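Local atomic coordinates of signal transduction protein PmrD (Escherichia coli, PDB entry 4HN7), a protein that interacts with the phosphorylated response regulator BasR and so mediates induction of BasR-activated genes, giving polymyxin resistance in some natural isolates. Residues 74-77 and 78-81. Residues are numbered along the deposited sequence; the frame is centred on the assembly and turned at random.
Sequences PDEW and ERQC
Cys81 sets its sulfur over one face of the Trp77 indole, one helical turn further along the same helix. SG lies 3.6 Å from the centroid of the six-membered ring of Trp77, only 7° off the ring normal. This is a sulfur-aromatic contact. The ring atoms closest to the sulfur are CE2 and CZ2, and Trp77 CZ2 is 3.7 Å from Cys81 SG. The Cys81 sulfur sits beside its own backbone N and anti to the carbonyl carbon (chi1 -81°), which turns it back toward the indole.

Glu76 and Arg79 pair on another side of the helix. Their salt bridge is long, 3.5 Å from Glu76 OE1 to Arg79 NE. OE1 comes in at the guanidinium edge, and the carboxylate and guanidinium planes are nearly coplanar. The Glu76 chain bends at chi2 (66°), which brings its end back toward the next turn; there OE2 lies alongside CG of Gln80.

The backbone is held by helical bonds, Arg79 N to Asp75 O at 2.6 Å and Cys81 N to Trp77 O at 2.7 Å. Trp77 O also accepts a bond from Gln80 N, three residues on, so it has two donors.

A disulfide from Cys81 to Cys9 ties helix 74-84 to strand 3-9. From that strand Lys7 makes a cation-pi contact with Trp77. The indole also touches Met20 of strand 16-23 and Ile31 of strand 29-35, so the helix packs across three adjacent strands of the antiparallel barrel.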
loop_
_atom_site.group_PDB
_atom_site.type_symbol
_atom_site.label_atom_id
_atom_site.label_comp_id
_atom_site.label_asym_id
_atom_site.label_seq_id
_atom_site.Cartn_x
_atom_site.Cartn_y
_atom_site.Cartn_z
ATOM N N PRO A 74 10.877 -8.092 27.354
ATOM C CA PRO A 74 10.510 -6.902 28.145
ATOM C C PRO A 74 11.503 -5.717 28.053
ATOM O O PRO A 74 11.092 -4.571 27.843
ATOM C CB PRO A 74 10.502 -7.456 29.544
ATOM C CG PRO A 74 9.964 -8.844 29.352
ATOM C CD PRO A 74 10.418 -9.326 28.013
ATOM N N ASP A 75 12.797 -5.991 28.179
ATOM C CA ASP A 75 13.824 -4.932 28.115
ATOM C C ASP A 75 13.994 -4.360 26.706
ATOM O O ASP A 75 14.037 -3.143 26.526
ATOM C CB ASP A 75 15.194 -5.451 28.634
ATOM C CG ASP A 75 15.404 -5.233 30.164
ATOM O OD1 ASP A 75 14.767 -5.950 30.994
ATOM O OD2 ASP A 75 16.237 -4.349 30.518
ATOM N N GLU A 76 14.108 -5.261 25.727
ATOM C CA GLU A 76 14.212 -4.931 24.294
ATOM C C GLU A 76 13.074 -4.068 23.804
ATOM O O GLU A 76 13.250 -3.279 22.887
ATOM C CB GLU A 76 14.264 -6.212 23.453
ATOM C CG GLU A 76 14.234 -6.042 21.937
ATOM C CD GLU A 76 15.454 -5.359 21.358
ATOM O OE1 GLU A 76 16.232 -4.759 22.120
ATOM O OE2 GLU A 76 15.628 -5.418 20.125
ATOM N N TRP A 77 11.897 -4.220 24.390
ATOM C CA TRP A 77 10.838 -3.304 24.048
ATOM C C TRP A 77 11.273 -1.913 24.533
ATOM O O TRP A 77 11.283 -0.977 23.748
ATOM C CB TRP A 77 9.420 -3.764 24.511
ATOM C CG TRP A 77 8.391 -3.256 23.547
ATOM C CD1 TRP A 77 8.331 -3.474 22.171
ATOM C CD2 TRP A 77 7.354 -2.384 23.840
ATOM N NE1 TRP A 77 7.301 -2.773 21.613
ATOM C CE2 TRP A 77 6.684 -2.091 22.617
ATOM C CE3 TRP A 77 6.909 -1.813 25.007
ATOM C CZ2 TRP A 77 5.609 -1.273 22.557
ATOM C CZ3 TRP A 77 5.829 -0.980 24.952
ATOM C CH2 TRP A 77 5.179 -0.721 23.735
ATOM N N GLU A 78 11.732 -1.764 25.773
ATOM C CA GLU A 78 12.179 -0.430 26.195
ATOM C C GLU A 78 13.454 0.022 25.498
ATOM O O GLU A 78 13.535 1.158 25.076
ATOM C CB GLU A 78 12.287 -0.262 27.703
ATOM C CG GLU A 78 12.179 1.217 28.132
ATOM C CD GLU A 78 11.187 2.074 27.303
ATOM O OE1 GLU A 78 10.040 1.633 27.056
ATOM O OE2 GLU A 78 11.544 3.210 26.894
ATOM N N ARG A 79 14.430 -0.846 25.319
ATOM C CA ARG A 79 15.514 -0.528 24.380
ATOM C C ARG A 79 15.028 0.069 23.040
ATOM O O ARG A 79 15.681 0.954 22.485
ATOM C CB ARG A 79 16.325 -1.779 24.065
ATOM C CG ARG A 79 17.474 -2.061 25.022
ATOM C CD ARG A 79 18.385 -3.174 24.500
ATOM N NE ARG A 79 18.989 -2.851 23.198
ATOM C CZ ARG A 79 20.209 -2.336 22.999
ATOM N NH1 ARG A 79 21.041 -2.056 24.008
ATOM N NH2 ARG A 79 20.609 -2.099 21.756
ATOM N N GLN A 80 13.900 -0.435 22.519
ATOM C CA GLN A 80 13.398 -0.102 21.161
ATOM C C GLN A 80 12.396 1.058 21.105
ATOM O O GLN A 80 12.291 1.759 20.084
ATOM C CB GLN A 80 12.759 -1.338 20.546
ATOM C CG GLN A 80 13.707 -2.114 19.689
ATOM C CD GLN A 80 14.201 -1.238 18.563
ATOM O OE1 GLN A 80 13.411 -0.624 17.830
ATOM N NE2 GLN A 80 15.509 -1.143 18.437
ATOM N N CYS A 81 11.658 1.238 22.204
ATOM C CA CYS A 81 10.827 2.421 22.433
ATOM C C CYS A 81 11.662 3.672 22.812
ATOM O O CYS A 81 11.098 4.759 23.009
ATOM C CB CYS A 81 9.741 2.117 23.486
ATOM S SG CYS A 81 8.264 1.247 22.817
#